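Local coordinates for mandelate racemase/muconate lactonizing enzyme family protein (Roseovarius nubinhibens ISM, PDB 3U4F) that binds magnesium in an enolase-superfamily TIM barrel and probably acts as a hydro-lyase, at residues E34-F38 against W344-F349; Q52-Y56 against I281-G285. All blocks are in the same frame, centred on the assembly; numbering follows the deposited sequence.

From the N terminus, the chain makes strand 25-32 and turns through residues 34-36 into strand 37-43; the antiparallel partner 48-52 then runs out into loop 52-56. Contact 1 pins the turn and the start of strand 37-43 to the loop between strands 332-335 and 360-363, closing 34-38 against 344-349. Contact 2 closes a shorter loop nested within it, setting 52-56 against the short helix at 281-284. Their centres lie 13 Å apart, and the two N-terminal segments are neighbours: Gly37 O probably accepts a hydrogen bond from Val53 N, and Phe35 O one from Tyr56 N. Together they tie the N-terminal domain to the barrel at two places.

Contact 1: residues E34-F38 against W344-F349; sequences EFVGF and WQDGLF
Phe35 and Trp344 meet where the antiparallel sheet of the N-terminal domain of an enolase-superfamily protein lies against a loop of its C-terminal TIM barrel. Their rings are almost parallel, at 3°, but slid so far apart that the phenyl and the five-membered ring of the indole barely overlap. A CH-pi contact adds to this: Phe35 CB sits over the five-membered ring of Trp344, 3.8 Å from its centroid. On the opposite face of the indole sits Gln345 CB, so the ring is sandwiched. Trp344 has CG wedged between its own backbone N and carbonyl carbon (chi1 53°), which turns one indole face to Phe35.

Aliphatic contacts continue the seam. Val36 CG1 packs 3.8 Å from Leu348 CD2 and meets the six-membered side of the indole more loosely, 4.1 Å from Trp344 CE3. The type II turn from Gln345 to Leu348, with Gly347 at positive phi, brings Leu348 back toward Val36. Trp377 of helix 375-380 packs on both Val36 and Leu348.

At the far end the Phe38 and Phe349 rings meet obliquely, planes at 68°. Phe38 also makes an edge-to-face pair with Trp377, and Leu313 touches both Phe38 and Phe349. Leu348 CB lies over the centre of the Phe349 ring, while Phe38 CE1 comes to the edge of that ring, 3.8 Å from Phe349 CE1.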
loop_
_atom_site.group_PDB
_atom_site.type_symbol
_atom_site.label_atom_id
_atom_site.label_comp_id
_atom_site.label_asym_id
_atom_site.label_seq_id
_atom_site.Cartn_x
_atom_site.Cartn_y
_atom_site.Cartn_z
ATOM N N GLU A 34 -7.589 -14.474 -12.751
ATOM C CA GLU A 34 -6.650 -14.211 -11.668
ATOM C C GLU A 34 -5.373 -13.508 -12.142
ATOM O O GLU A 34 -4.611 -13.007 -11.326
ATOM C CB GLU A 34 -6.318 -15.487 -10.887
ATOM C CG GLU A 34 -7.482 -15.988 -10.002
ATOM C CD GLU A 34 -7.225 -17.380 -9.397
ATOM O OE1 GLU A 34 -6.103 -17.917 -9.572
ATOM O OE2 GLU A 34 -8.143 -17.934 -8.744
ATOM N N PHE A 35 -5.141 -13.495 -13.453
ATOM C CA PHE A 35 -3.895 -12.995 -14.020
ATOM C C PHE A 35 -3.989 -11.587 -14.630
ATOM O O PHE A 35 -3.018 -10.808 -14.598
ATOM C CB PHE A 35 -3.470 -13.952 -15.111
ATOM C CG PHE A 35 -3.325 -15.366 -14.623
ATOM C CD1 PHE A 35 -2.269 -15.707 -13.801
ATOM C CD2 PHE A 35 -4.286 -16.338 -14.946
ATOM C CE1 PHE A 35 -2.137 -17.049 -13.312
ATOM C CE2 PHE A 35 -4.166 -17.663 -14.469
ATOM C CZ PHE A 35 -3.093 -18.008 -13.646
ATOM N N VAL A 36 -5.107 -11.313 -15.279
ATOM C CA VAL A 36 -5.319 -10.012 -15.925
ATOM C C VAL A 36 -6.815 -9.711 -15.976
ATOM O O VAL A 36 -7.641 -10.618 -16.044
ATOM C CB VAL A 36 -4.637 -9.953 -17.331
ATOM C CG1 VAL A 36 -5.231 -10.998 -18.271
ATOM C CG2 VAL A 36 -4.753 -8.512 -17.962
ATOM N N GLY A 37 -7.147 -8.432 -15.917
ATOM C CA GLY A 37 -8.521 -7.999 -15.996
ATOM C C GLY A 37 -8.643 -6.733 -16.798
ATOM O O GLY A 37 -7.827 -5.830 -16.660
ATOM N N PHE A 38 -9.689 -6.645 -17.616
ATOM C CA PHE A 38 -9.937 -5.462 -18.415
ATOM C C PHE A 38 -11.161 -4.712 -17.930
ATOM O O PHE A 38 -12.035 -5.304 -17.293
ATOM C CB PHE A 38 -10.085 -5.849 -19.903
ATOM C CG PHE A 38 -8.907 -6.645 -20.413
ATOM C CD1 PHE A 38 -7.697 -6.009 -20.710
ATOM C CD2 PHE A 38 -9.000 -8.040 -20.554
ATOM C CE1 PHE A 38 -6.580 -6.776 -21.170
ATOM C CE2 PHE A 38 -7.912 -8.804 -21.004
ATOM C CZ PHE A 38 -6.697 -8.167 -21.291
ATOM N N TRP A 344 -1.037 -17.368 -19.485
ATOM C CA TRP A 344 -2.248 -16.559 -19.498
ATOM C C TRP A 344 -2.211 -15.436 -20.532
ATOM O O TRP A 344 -3.249 -14.829 -20.806
ATOM C CB TRP A 344 -2.472 -15.938 -18.118
ATOM C CG TRP A 344 -1.277 -15.174 -17.605
ATOM C CD1 TRP A 344 -0.294 -15.646 -16.778
ATOM C CD2 TRP A 344 -0.929 -13.815 -17.905
ATOM N NE1 TRP A 344 0.634 -14.661 -16.539
ATOM C CE2 TRP A 344 0.270 -13.529 -17.215
ATOM C CE3 TRP A 344 -1.528 -12.807 -18.668
ATOM C CZ2 TRP A 344 0.896 -12.277 -17.275
ATOM C CZ3 TRP A 344 -0.898 -11.552 -18.736
ATOM C CH2 TRP A 344 0.309 -11.314 -18.045
ATOM N N GLN A 345 -1.034 -15.121 -21.085
ATOM C CA GLN A 345 -0.971 -13.958 -21.972
ATOM C C GLN A 345 -1.305 -14.299 -23.441
ATOM O O GLN A 345 -1.492 -13.391 -24.265
ATOM C CB GLN A 345 0.334 -13.126 -21.765
ATOM C CG GLN A 345 1.437 -13.331 -22.782
ATOM C CD GLN A 345 2.713 -12.558 -22.468
ATOM O OE1 GLN A 345 2.778 -11.728 -21.540
ATOM N NE2 GLN A 345 3.743 -12.820 -23.253
ATOM N N ASP A 346 -1.399 -15.601 -23.731
ATOM C CA ASP A 346 -1.876 -16.144 -25.014
ATOM C C ASP A 346 -3.357 -15.831 -25.231
ATOM O O ASP A 346 -4.188 -16.127 -24.371
ATOM C CB ASP A 346 -1.676 -17.678 -25.062
ATOM C CG ASP A 346 -2.174 -18.313 -26.379
ATOM O OD1 ASP A 346 -1.550 -18.039 -27.439
ATOM O OD2 ASP A 346 -3.176 -19.091 -26.345
ATOM N N GLY A 347 -3.685 -15.240 -26.378
ATOM C CA GLY A 347 -5.093 -15.118 -26.767
ATOM C C GLY A 347 -5.894 -14.025 -26.070
ATOM O O GLY A 347 -7.123 -14.139 -25.972
ATOM N N LEU A 348 -5.216 -12.961 -25.605
ATOM C CA LEU A 348 -5.888 -11.823 -24.978
ATOM C C LEU A 348 -6.502 -10.844 -25.984
ATOM O O LEU A 348 -7.523 -10.222 -25.708
ATOM C CB LEU A 348 -4.907 -11.037 -24.080
ATOM C CG LEU A 348 -4.257 -11.760 -22.897
ATOM C CD1 LEU A 348 -3.267 -10.804 -22.223
ATOM C CD2 LEU A 348 -5.388 -12.189 -21.901
ATOM N N PHE A 349 -5.889 -10.711 -27.153
ATOM C CA PHE A 349 -6.238 -9.613 -28.051
ATOM C C PHE A 349 -6.496 -10.090 -29.478
ATOM O O PHE A 349 -5.910 -11.061 -29.925
ATOM C CB PHE A 349 -5.125 -8.552 -28.091
ATOM C CG PHE A 349 -4.577 -8.167 -26.735
ATOM C CD1 PHE A 349 -5.390 -7.549 -25.786
ATOM C CD2 PHE A 349 -3.242 -8.406 -26.422
ATOM C CE1 PHE A 349 -4.864 -7.191 -24.542
ATOM C CE2 PHE A 349 -2.716 -8.048 -25.172
ATOM C CZ PHE A 349 -3.525 -7.451 -24.241
#

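Contact 2: residues Q52-Y56 against I281-G285; sequences QVSTY and ILYLG
With CG opposite its carbonyl carbon (chi1 -66°), Tyr283 carries its ring out to Ser54, whose OG lies opposite the backbone N (chi1 177°). Ser54 OG comes to 3.0 Å from Tyr283 CE1, obliquely to the ring, while donating to Thr55 O at 2.9 Å, lying in the plane of that carbonyl and using one of its lone pairs. Beyond, Tyr283 OH reaches the edge of the Tyr56 ring, and a water bonded to Thr55 OG1 also meets Tyr283 OH, weakly at 2.9 Å. This buried joint sets the N-terminal domain's loop 52-56 against a short helix following barrel strand 276-277, in an enolase-superfamily TIM barrel; the Tyr283 side chain is about 5 Å from that of the magnesium ligand Glu257. A leucine here, lacking the hydroxyl, would probably leave the water held less firmly beside Thr55 and open a gap next to Ser54 OG and the Tyr56 edge. Leu282 packs on the same loop, its CB 3.8 Å from Ser54 CA. Its CD1 lies 3.4 Å from Gln52 NE2, an amide nitrogen that donates to Val53 O and also bonds Ser312 OG, while Gln52 OE1 accepts from Leu313 N, fixing the amide's rotation.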
loop_
_atom_site.group_PDB
_atom_site.type_symbol
_atom_site.label_atom_id
_atom_site.label_comp_id
_atom_site.label_asym_id
_atom_site.label_seq_id
_atom_site.Cartn_x
_atom_site.Cartn_y
_atom_site.Cartn_z
ATOM N N GLN A 52 -7.111 -1.582 -18.683
ATOM C CA GLN A 52 -6.677 -2.802 -18.002
ATOM C C GLN A 52 -6.198 -2.436 -16.623
ATOM O O GLN A 52 -5.532 -1.411 -16.440
ATOM C CB GLN A 52 -5.565 -3.500 -18.791
ATOM C CG GLN A 52 -5.166 -4.888 -18.266
ATOM C CD GLN A 52 -3.793 -5.275 -18.778
ATOM O OE1 GLN A 52 -3.635 -5.600 -19.948
ATOM N NE2 GLN A 52 -2.788 -5.208 -17.899
ATOM N N VAL A 53 -6.612 -3.214 -15.623
ATOM C CA VAL A 53 -5.959 -3.121 -14.318
ATOM C C VAL A 53 -4.571 -3.773 -14.381
ATOM O O VAL A 53 -4.254 -4.545 -15.302
ATOM C CB VAL A 53 -6.828 -3.778 -13.198
ATOM C CG1 VAL A 53 -8.195 -3.057 -13.068
ATOM C CG2 VAL A 53 -7.001 -5.286 -13.447
ATOM N N SER A 54 -3.735 -3.516 -13.380
ATOM C CA SER A 54 -2.481 -4.246 -13.338
ATOM C C SER A 54 -2.691 -5.755 -13.351
ATOM O O SER A 54 -3.663 -6.270 -12.761
ATOM C CB SER A 54 -1.644 -3.864 -12.106
ATOM O OG SER A 54 -0.493 -4.674 -12.116
ATOM N N THR A 55 -1.779 -6.462 -14.024
ATOM C CA THR A 55 -1.701 -7.919 -13.956
ATOM C C THR A 55 -1.302 -8.352 -12.555
ATOM O O THR A 55 -0.794 -7.540 -11.780
ATOM C CB THR A 55 -0.656 -8.471 -14.930
ATOM O OG1 THR A 55 0.559 -7.712 -14.804
ATOM C CG2 THR A 55 -1.171 -8.357 -16.390
ATOM N N TYR A 56 -1.651 -9.609 -12.266
ATOM C CA TYR A 56 -1.297 -10.418 -11.087
ATOM C C TYR A 56 -2.318 -10.174 -9.974
ATOM O O TYR A 56 -2.466 -9.054 -9.491
ATOM C CB TYR A 56 0.147 -10.228 -10.629
ATOM C CG TYR A 56 1.171 -10.390 -11.753
ATOM C CD1 TYR A 56 1.370 -11.626 -12.369
ATOM C CD2 TYR A 56 1.945 -9.300 -12.183
ATOM C CE1 TYR A 56 2.318 -11.774 -13.410
ATOM C CE2 TYR A 56 2.896 -9.443 -13.212
ATOM C CZ TYR A 56 3.072 -10.676 -13.812
ATOM O OH TYR A 56 3.999 -10.786 -14.832
ATOM N N ILE A 281 3.017 2.074 -15.316
ATOM C CA ILE A 281 1.787 2.843 -15.489
ATOM C C ILE A 281 0.622 2.240 -14.701
ATOM O O ILE A 281 -0.196 2.983 -14.147
ATOM C CB ILE A 281 1.428 2.941 -16.967
ATOM C CG1 ILE A 281 2.450 3.820 -17.713
ATOM C CG2 ILE A 281 0.005 3.489 -17.163
ATOM C CD1 ILE A 281 2.186 3.745 -19.320
ATOM N N LEU A 282 0.535 0.921 -14.661
ATOM C CA LEU A 282 -0.586 0.301 -13.964
ATOM C C LEU A 282 -0.382 0.139 -12.450
ATOM O O LEU A 282 -1.356 0.260 -11.695
ATOM C CB LEU A 282 -1.005 -0.993 -14.656
ATOM C CG LEU A 282 -1.345 -0.840 -16.164
ATOM C CD1 LEU A 282 -1.783 -2.183 -16.758
ATOM C CD2 LEU A 282 -2.438 0.241 -16.387
ATOM N N TYR A 283 0.850 -0.097 -11.993
ATOM C CA TYR A 283 1.135 -0.074 -10.542
ATOM C C TYR A 283 0.897 1.303 -9.930
ATOM O O TYR A 283 0.423 1.429 -8.804
ATOM C CB TYR A 283 2.567 -0.521 -10.207
ATOM C CG TYR A 283 2.906 -1.994 -10.502
ATOM C CD1 TYR A 283 1.899 -2.975 -10.566
ATOM C CD2 TYR A 283 4.240 -2.407 -10.663
ATOM C CE1 TYR A 283 2.210 -4.326 -10.802
ATOM C CE2 TYR A 283 4.563 -3.773 -10.943
ATOM C CZ TYR A 283 3.529 -4.718 -11.017
ATOM O OH TYR A 283 3.796 -6.071 -11.251
ATOM N N LEU A 284 1.234 2.341 -10.687
ATOM C CA LEU A 284 1.182 3.689 -10.180
ATOM C C LEU A 284 -0.234 4.269 -10.116
ATOM O O LEU A 284 -0.458 5.213 -9.372
ATOM C CB LEU A 284 2.126 4.604 -11.000
ATOM C CG LEU A 284 2.227 6.099 -10.673
ATOM C CD1 LEU A 284 2.639 6.357 -9.224
ATOM C CD2 LEU A 284 3.260 6.673 -11.608
ATOM N N GLY A 285 -1.176 3.731 -10.908
ATOM C CA GLY A 285 -2.535 4.233 -10.893
ATOM C C GLY A 285 -3.026 4.896 -12.178
ATOM O O GLY A 285 -4.090 5.515 -12.186
HETATM O O HOH W 1 2.636 -5.985 -13.938
#